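Local coordinates for MmcR (Streptomyces lavendulae, PDB 3GWZ), which transfers a methyl group from S-adenosyl-L-methionine to hydroxymitomycins as a homodimer, forming the quinone methoxy group of mitomycins A and B, at residues L303-L309 / P360-I366; S187-G192 / S215-A219; W138-A142 / S156-N161. One frame throughout, in Å; residues are numbered along the deposited sequence.

Contact 1 (L303-L309 / P360-I366); sequences LLVIDNL and PVRIVEI
Val305 and Ile366 meet because each places one branch beside its own backbone N: the CG2 methyl of Val305, anti to the carbonyl carbon, and CG1 of Ile366 (chi1 -66°). The second torsion of Ile366, well short of fully extended at 147°, carries CD1 across until it lies 3.4 Å from Val305 CG2, tighter than usual van der Waals contact. Both residues share a sheet face with Leu303 and Val364, and Leu309 reaches this side as well, its CD2 4.0 Å from Val364 CG2. On the other face Leu304 CD2 spans Glu365 CA and CB, both at 3.9 Å, while Ile306 CG2 lies 3.9 Å from Val361 CG1. The backbones between these layers run antiparallel, 159° between the short strand axes. Leu303 and Ile366, Val305 and Val364, and Asp307 and Arg362 are hydrogen-bonded pairs, each joined in both directions, the longest link being Asp307 N to Arg362 O at 3.3 Å. Beyond them Leu309 N donates to Pro360 O (3.0 Å) from well above the carbonyl plane, and one water donates to both Pro360 O and Leu309 O, bridging the last rung. Outside the pair, Asp307 OD1 is hydrogen-bonded to His276 ND1 and Asn308 ND2 bonds Glu333, while Asp307 OD2 receives a weak bond from the backbone N of His279, the inferred proton acceptor. Helix 173-197 covers the face of Ile306, Val361 and Ile363. Strand 302-308 brings the substrate-binding Asn308 into this part of the sheet, and strand 361-368 runs antiparallel between 302-308 and 348-355, giving the strand order 3-2-1-4-5-7-6 that marks the class I methyltransferase fold.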
# COMPACT_ATOMS: atom_id res chain seq x y z
N LEU A 303 -11.40 -12.50 -36.82
CA LEU A 303 -10.71 -11.35 -36.26
C LEU A 303 -11.68 -10.61 -35.35
O LEU A 303 -12.83 -10.35 -35.75
CB LEU A 303 -10.23 -10.41 -37.36
CG LEU A 303 -9.79 -9.00 -36.94
CD1 LEU A 303 -8.60 -9.08 -35.99
CD2 LEU A 303 -9.44 -8.16 -38.16
N LEU A 304 -11.24 -10.30 -34.14
CA LEU A 304 -12.04 -9.49 -33.22
C LEU A 304 -11.42 -8.11 -33.08
O LEU A 304 -10.40 -7.93 -32.42
CB LEU A 304 -12.13 -10.13 -31.84
CG LEU A 304 -12.58 -11.59 -31.77
CD1 LEU A 304 -12.72 -12.02 -30.31
CD2 LEU A 304 -13.89 -11.79 -32.53
N VAL A 305 -12.04 -7.12 -33.72
CA VAL A 305 -11.65 -5.75 -33.48
C VAL A 305 -12.39 -5.29 -32.23
O VAL A 305 -13.61 -5.26 -32.19
CB VAL A 305 -11.98 -4.84 -34.68
CG1 VAL A 305 -11.80 -3.38 -34.28
CG2 VAL A 305 -11.08 -5.18 -35.85
N ILE A 306 -11.64 -4.98 -31.18
CA ILE A 306 -12.24 -4.62 -29.90
C ILE A 306 -11.92 -3.15 -29.62
O ILE A 306 -10.78 -2.80 -29.33
CB ILE A 306 -11.72 -5.53 -28.78
CG1 ILE A 306 -12.00 -6.99 -29.15
CG2 ILE A 306 -12.37 -5.17 -27.44
CD1 ILE A 306 -11.29 -8.01 -28.27
N ASP A 307 -12.92 -2.29 -29.75
CA ASP A 307 -12.63 -0.87 -29.61
C ASP A 307 -13.85 -0.07 -29.21
O ASP A 307 -14.95 -0.61 -29.06
CB ASP A 307 -12.00 -0.31 -30.90
CG ASP A 307 -10.71 0.48 -30.63
OD1 ASP A 307 -10.66 1.18 -29.60
OD2 ASP A 307 -9.76 0.39 -31.44
N ASN A 308 -13.64 1.22 -28.98
CA ASN A 308 -14.72 2.13 -28.65
C ASN A 308 -15.46 2.44 -29.94
O ASN A 308 -14.86 2.88 -30.91
CB ASN A 308 -14.14 3.40 -28.02
CG ASN A 308 -13.24 3.11 -26.82
OD1 ASN A 308 -13.57 2.27 -25.98
ND2 ASN A 308 -12.10 3.79 -26.74
N LEU A 309 -16.76 2.19 -29.97
CA LEU A 309 -17.54 2.50 -31.17
C LEU A 309 -18.42 3.72 -30.95
O LEU A 309 -19.09 3.84 -29.94
CB LEU A 309 -18.39 1.31 -31.62
CG LEU A 309 -17.76 0.46 -32.74
CD1 LEU A 309 -16.39 -0.02 -32.31
CD2 LEU A 309 -18.65 -0.70 -33.11
N PRO A 360 -18.52 2.40 -24.38
CA PRO A 360 -18.70 2.27 -25.83
C PRO A 360 -17.97 1.06 -26.41
O PRO A 360 -18.03 0.85 -27.61
CB PRO A 360 -18.05 3.54 -26.38
CG PRO A 360 -17.32 4.18 -25.22
CD PRO A 360 -17.38 3.27 -24.05
N VAL A 361 -17.27 0.29 -25.58
CA VAL A 361 -16.48 -0.81 -26.13
C VAL A 361 -17.38 -1.88 -26.72
O VAL A 361 -18.34 -2.31 -26.09
CB VAL A 361 -15.60 -1.48 -25.07
CG1 VAL A 361 -14.79 -2.60 -25.73
CG2 VAL A 361 -14.67 -0.46 -24.43
N ARG A 362 -17.06 -2.31 -27.94
CA ARG A 362 -17.78 -3.43 -28.54
C ARG A 362 -16.79 -4.41 -29.14
O ARG A 362 -15.65 -4.06 -29.42
CB ARG A 362 -18.77 -2.95 -29.61
CG ARG A 362 -20.02 -2.30 -29.04
CD ARG A 362 -21.11 -2.10 -30.08
NE ARG A 362 -21.82 -3.33 -30.43
CZ ARG A 362 -22.82 -3.85 -29.72
NH1 ARG A 362 -23.23 -3.26 -28.61
NH2 ARG A 362 -23.41 -4.97 -30.12
N ILE A 363 -17.23 -5.66 -29.32
CA ILE A 363 -16.43 -6.66 -30.00
C ILE A 363 -16.98 -6.81 -31.40
O ILE A 363 -18.13 -7.21 -31.57
CB ILE A 363 -16.51 -8.03 -29.28
CG1 ILE A 363 -15.93 -7.94 -27.88
CG2 ILE A 363 -15.76 -9.10 -30.09
CD1 ILE A 363 -16.40 -9.05 -26.95
N VAL A 364 -16.19 -6.48 -32.42
CA VAL A 364 -16.64 -6.66 -33.78
C VAL A 364 -15.99 -7.92 -34.35
O VAL A 364 -14.78 -7.96 -34.57
CB VAL A 364 -16.31 -5.44 -34.65
CG1 VAL A 364 -16.90 -5.61 -36.05
CG2 VAL A 364 -16.87 -4.18 -34.00
N GLU A 365 -16.80 -8.95 -34.57
CA GLU A 365 -16.30 -10.21 -35.10
C GLU A 365 -16.28 -10.16 -36.62
O GLU A 365 -17.29 -9.85 -37.26
CB GLU A 365 -17.16 -11.39 -34.63
CG GLU A 365 -16.69 -12.73 -35.22
CD GLU A 365 -17.61 -13.88 -34.85
OE1 GLU A 365 -18.84 -13.69 -34.85
OE2 GLU A 365 -17.09 -14.99 -34.57
N ILE A 366 -15.13 -10.50 -37.19
CA ILE A 366 -14.85 -10.27 -38.60
C ILE A 366 -14.28 -11.52 -39.28
O ILE A 366 -13.51 -12.28 -38.67
CB ILE A 366 -13.86 -9.08 -38.75
CG1 ILE A 366 -14.52 -7.78 -38.27
CG2 ILE A 366 -13.34 -8.94 -40.17
CD1 ILE A 366 -13.55 -6.81 -37.62
O HOH W 1 -20.71 1.59 -28.69

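Contact 2 (S187-G192 / S215-A219). With SAH (S-adenosyl-L-homocysteine), chain G.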
# COMPACT_ATOMS: atom_id res chain seq x y z
N SER A 187 -7.17 -2.11 -19.37
CA SER A 187 -7.19 -3.42 -20.02
C SER A 187 -7.55 -4.54 -19.05
O SER A 187 -8.27 -5.47 -19.41
CB SER A 187 -5.84 -3.71 -20.68
OG SER A 187 -5.92 -4.87 -21.48
N LEU A 188 -7.07 -4.45 -17.82
CA LEU A 188 -7.40 -5.46 -16.82
C LEU A 188 -8.91 -5.61 -16.66
O LEU A 188 -9.42 -6.72 -16.54
CB LEU A 188 -6.75 -5.12 -15.49
CG LEU A 188 -5.32 -5.65 -15.36
CD1 LEU A 188 -4.53 -4.91 -14.29
CD2 LEU A 188 -5.35 -7.15 -15.07
N THR A 189 -9.63 -4.49 -16.67
CA THR A 189 -11.08 -4.54 -16.54
C THR A 189 -11.73 -5.15 -17.78
O THR A 189 -12.57 -6.05 -17.68
CB THR A 189 -11.65 -3.14 -16.29
OG1 THR A 189 -11.03 -2.57 -15.13
CG2 THR A 189 -13.16 -3.20 -16.09
N GLU A 190 -11.33 -4.66 -18.94
CA GLU A 190 -11.90 -5.12 -20.20
C GLU A 190 -11.61 -6.59 -20.46
O GLU A 190 -12.38 -7.26 -21.12
CB GLU A 190 -11.34 -4.30 -21.36
CG GLU A 190 -11.72 -2.84 -21.31
CD GLU A 190 -11.03 -2.03 -22.39
OE1 GLU A 190 -9.91 -2.41 -22.80
OE2 GLU A 190 -11.62 -1.02 -22.83
N ALA A 191 -10.48 -7.07 -19.94
CA ALA A 191 -10.00 -8.41 -20.29
C ALA A 191 -10.99 -9.47 -19.82
O ALA A 191 -11.36 -10.36 -20.60
CB ALA A 191 -8.61 -8.68 -19.69
N GLY A 192 -11.41 -9.39 -18.56
CA GLY A 192 -12.42 -10.28 -18.03
C GLY A 192 -13.73 -10.20 -18.80
O GLY A 192 -14.39 -11.23 -19.04
N SER A 215 -2.73 -8.46 -20.55
CA SER A 215 -3.86 -8.84 -19.71
C SER A 215 -5.03 -9.46 -20.49
O SER A 215 -5.72 -10.37 -20.00
CB SER A 215 -4.33 -7.67 -18.82
OG SER A 215 -4.88 -6.62 -19.58
N LEU A 216 -5.26 -8.99 -21.71
CA LEU A 216 -6.32 -9.58 -22.52
C LEU A 216 -6.00 -11.04 -22.83
O LEU A 216 -6.83 -11.93 -22.63
CB LEU A 216 -6.55 -8.80 -23.81
CG LEU A 216 -7.61 -9.43 -24.74
CD1 LEU A 216 -8.95 -9.53 -24.02
CD2 LEU A 216 -7.75 -8.65 -26.04
N MSE A 217 -4.79 -11.30 -23.32
CA MSE A 217 -4.39 -12.68 -23.62
C MSE A 217 -4.44 -13.55 -22.36
O MSE A 217 -4.86 -14.71 -22.40
CB MSE A 217 -3.00 -12.74 -24.27
CG MSE A 217 -2.59 -14.12 -24.78
SE MSE A 217 -3.62 -14.63 -26.35
CE MSE A 217 -5.21 -15.35 -25.48
N ALA A 218 -4.02 -12.98 -21.23
CA ALA A 218 -4.01 -13.72 -19.97
C ALA A 218 -5.42 -14.13 -19.55
O ALA A 218 -5.65 -15.27 -19.16
CB ALA A 218 -3.31 -12.92 -18.85
N ALA A 219 -6.37 -13.20 -19.64
CA ALA A 219 -7.75 -13.47 -19.26
C ALA A 219 -8.38 -14.54 -20.15
O ALA A 219 -9.05 -15.46 -19.66
CB ALA A 219 -8.57 -12.19 -19.32
N SAH G . -4.08 -3.92 -26.77
CA SAH G . -3.58 -3.26 -25.52
CB SAH G . -2.78 -1.97 -25.78
CG SAH G . -3.51 -0.84 -26.53
SD SAH G . -2.51 0.64 -26.64
C SAH G . -4.74 -2.95 -24.62
O SAH G . -4.54 -2.70 -23.43
OXT SAH G . -5.91 -2.96 -25.05
C5' SAH G . -1.85 0.43 -28.29
C4' SAH G . -0.61 -0.48 -28.35
O4' SAH G . -0.05 -0.57 -29.68
C3' SAH G . 0.57 -0.09 -27.45
O3' SAH G . 0.75 -1.10 -26.45
C2' SAH G . 1.80 -0.03 -28.37
O2' SAH G . 2.96 -0.65 -27.81
C1' SAH G . 1.36 -0.86 -29.55
N9 SAH G . 2.00 -0.51 -30.83
C8 SAH G . 2.10 0.73 -31.37
N7 SAH G . 2.73 0.68 -32.57
C5 SAH G . 3.01 -0.62 -32.82
C6 SAH G . 3.65 -1.38 -33.91
N6 SAH G . 4.10 -0.71 -35.00
N1 SAH G . 3.76 -2.73 -33.78
C2 SAH G . 3.30 -3.38 -32.70
N3 SAH G . 2.70 -2.75 -31.66
C4 SAH G . 2.54 -1.40 -31.67
O HOH W 2 -4.17 -6.36 -23.12
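Ser187 and Ser215 meet through their hydroxyls, OG to OG at 2.8 Å, directly beside the bound S-adenosylhomocysteine. Ser187 OG also makes a weak hydrogen bond, 3.2 Å long, to the carboxylate atom O of the ligand. A water 2.8 Å from Ser187 OG accepts from Leu216 N, so the start of helix 215-223 reaches the same hydroxyl indirectly. The first torsions explain the meeting: Ser187 OG extends away from its own backbone N (chi1 -171°), whereas Ser215 OG sits between its N and carbonyl carbon (chi1 66°). Lys275 NZ bonds both Ser187 OG and the ligand, and Glu190, one helical turn on, forms a salt bridge with that same lysine. Helix 215-223 follows the first strand of the seven-stranded sheet along the chain, 205-209, and the glycine-rich turn that begins at the cofactor-binding Gly210, the hallmark strand-turn-helix of a Rossmann-like methyltransferase. Farther from the ligand the interface becomes mainly apolar. Ala191 CB settles 3.4 Å from Ser215 O and 3.5 Å from Ala219 CB, and Leu188 CD2 lies 3.9 Å from Ser215 CB. The small side chains of Ala191, Ser215 and Ala219 are consistent with the 8.2 Å between the segment axes, which cross at -29°. Leu216 CD1 reaches Ala191 CA at one flank, while the same side chain touches Leu273 and Lys275 of strand 271-275.

Contact 3 (W138-A142 / S156-N161); sequences WHWRA and SFDVAN
Ser156 and Asn161 each give a side-chain proton to a carbonyl of helix 137-144. Ser156 OG donates to Ala142 O at 2.6 Å, coming from above the carbonyl plane rather than within it. Asn161 ND2 donates to Trp138 O at 3.0 Å with an N-H...O angle of 151°, and that oxygen also accepts the helical bond from Ala142 N, so two donors grip it. A third polar link is indirect: one water accepts from Arg141 NH1, in the plane of the guanidinium, and donates to Ala160 O at 2.6 Å. Arg141 has a direct partner for NE as well, a salt bridge to Glu144 of the second subunit, and Trp140 on the same helix stacks on Trp140 of that subunit.

Around these bonds the packing is close. Asn161 CG stands beside its own backbone N (chi1 -63°), which places the amide over Phe157, ND2 3.4 Å above the ring centre, where the bond to Trp138 O helps to keep it. The same ring turns its edge to Trp138, whose CE3 lies 3.7 Å from Phe157 CE1 and near the phenyl plane. Ala142 CB meets Phe157 CD1 obliquely, and Ala160 CB presses on Arg141 O at 3.2 Å. The axes of the two short helical segments lie 116° apart. Phe157 and Trp138 both extend to Leu168 of helix 165-171, while Ala142 and Ser156 touch Val327 of helix 316-329. Two side-chain donors thus satisfy carbonyls of helix 137-144, which probably fixes how the segments are oriented, while Arg141 serves both this contact and the intersubunit salt bridge.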
# COMPACT_ATOMS: atom_id res chain seq x y z
N TRP A 138 4.83 16.40 -20.58
CA TRP A 138 4.68 16.20 -22.02
C TRP A 138 3.25 15.84 -22.41
O TRP A 138 2.83 16.04 -23.56
CB TRP A 138 5.68 15.15 -22.54
CG TRP A 138 5.87 13.95 -21.65
CD1 TRP A 138 6.90 13.72 -20.79
CD2 TRP A 138 5.00 12.80 -21.55
NE1 TRP A 138 6.74 12.51 -20.17
CE2 TRP A 138 5.58 11.93 -20.61
CE3 TRP A 138 3.79 12.44 -22.15
CZ2 TRP A 138 5.00 10.71 -20.25
CZ3 TRP A 138 3.20 11.23 -21.80
CH2 TRP A 138 3.82 10.37 -20.86
N HIS A 139 2.51 15.28 -21.46
CA HIS A 139 1.10 15.00 -21.68
C HIS A 139 0.37 16.35 -21.71
O HIS A 139 -0.28 16.69 -22.70
CB HIS A 139 0.58 14.11 -20.56
CG HIS A 139 -0.81 13.58 -20.77
ND1 HIS A 139 -1.92 14.39 -20.77
CD2 HIS A 139 -1.27 12.31 -20.93
CE1 HIS A 139 -3.00 13.65 -20.96
NE2 HIS A 139 -2.63 12.39 -21.05
N TRP A 140 0.49 17.13 -20.64
CA TRP A 140 -0.12 18.46 -20.58
C TRP A 140 0.31 19.32 -21.78
O TRP A 140 -0.49 20.08 -22.31
CB TRP A 140 0.26 19.15 -19.26
CG TRP A 140 -0.46 20.44 -18.95
CD1 TRP A 140 -0.01 21.71 -19.15
CD2 TRP A 140 -1.74 20.57 -18.31
NE1 TRP A 140 -0.93 22.63 -18.71
CE2 TRP A 140 -2.01 21.95 -18.19
CE3 TRP A 140 -2.70 19.66 -17.85
CZ2 TRP A 140 -3.19 22.44 -17.63
CZ3 TRP A 140 -3.87 20.14 -17.29
CH2 TRP A 140 -4.10 21.53 -17.18
N ARG A 141 1.57 19.21 -22.20
CA ARG A 141 2.03 20.06 -23.30
C ARG A 141 1.41 19.72 -24.65
O ARG A 141 1.26 20.58 -25.51
CB ARG A 141 3.56 20.11 -23.42
CG ARG A 141 3.99 21.33 -24.26
CD ARG A 141 5.49 21.53 -24.34
NE ARG A 141 6.07 21.92 -23.07
CZ ARG A 141 7.01 22.85 -22.93
NH1 ARG A 141 7.45 23.51 -24.00
NH2 ARG A 141 7.49 23.13 -21.72
N ALA A 142 1.04 18.46 -24.84
CA ALA A 142 0.34 18.11 -26.08
C ALA A 142 -0.96 18.89 -26.17
O ALA A 142 -1.36 19.35 -27.25
CB ALA A 142 0.10 16.59 -26.16
N SER A 156 -0.76 16.65 -31.92
CA SER A 156 -0.05 17.85 -31.50
C SER A 156 1.19 17.46 -30.70
O SER A 156 2.07 18.29 -30.46
CB SER A 156 -0.95 18.77 -30.67
OG SER A 156 -1.41 18.11 -29.50
N PHE A 157 1.27 16.19 -30.31
CA PHE A 157 2.33 15.73 -29.42
C PHE A 157 3.70 16.09 -29.98
O PHE A 157 4.60 16.53 -29.26
CB PHE A 157 2.22 14.20 -29.22
CG PHE A 157 3.01 13.69 -28.06
CD1 PHE A 157 2.40 13.52 -26.81
CD2 PHE A 157 4.35 13.37 -28.20
CE1 PHE A 157 3.14 13.06 -25.72
CE2 PHE A 157 5.09 12.89 -27.11
CZ PHE A 157 4.48 12.73 -25.87
N ASP A 158 3.85 15.89 -31.28
CA ASP A 158 5.13 16.08 -31.94
C ASP A 158 5.57 17.54 -31.90
O ASP A 158 6.71 17.86 -31.55
CB ASP A 158 5.07 15.56 -33.39
CG ASP A 158 4.55 14.11 -33.49
OD1 ASP A 158 3.47 13.80 -32.93
OD2 ASP A 158 5.22 13.28 -34.14
N VAL A 159 4.68 18.45 -32.26
CA VAL A 159 5.05 19.85 -32.28
C VAL A 159 5.32 20.37 -30.86
O VAL A 159 6.20 21.19 -30.64
CB VAL A 159 3.99 20.71 -33.02
CG1 VAL A 159 2.76 20.88 -32.17
CG2 VAL A 159 4.58 22.05 -33.41
N ALA A 160 4.58 19.84 -29.89
CA ALA A 160 4.75 20.27 -28.50
C ALA A 160 6.05 19.75 -27.89
O ALA A 160 6.76 20.48 -27.19
CB ALA A 160 3.55 19.80 -27.67
N ASN A 161 6.36 18.49 -28.15
CA ASN A 161 7.42 17.81 -27.42
C ASN A 161 8.66 17.45 -28.24
O ASN A 161 9.64 16.94 -27.70
CB ASN A 161 6.86 16.55 -26.77
CG ASN A 161 5.79 16.87 -25.75
OD1 ASN A 161 6.03 17.63 -24.83
ND2 ASN A 161 4.60 16.29 -25.92
O HOH W 3 7.30 23.03 -27.10

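Along the chain the order is contact 3, then contact 2, then contact 1, each closing before the next opens. Contacts 1 and 2 belong to the Rossmann-like catalytic domain, with centres 14 Å apart, and they touch: Val361 CG2 lies 3.5 Å from Glu190 OE2, and Ile306 packs on Leu216. Helix 173-197 carries one side of contact 2 and also packs on one face of the strands of contact 1, joining the cofactor pocket to the strand bearing the substrate-binding Asn308. Contact 3 is mainly helical, with its centre 29 Å from each of the others and opposite contact 2 across the chain's centre; it borders the second subunit, while the other two touch no other protein chain.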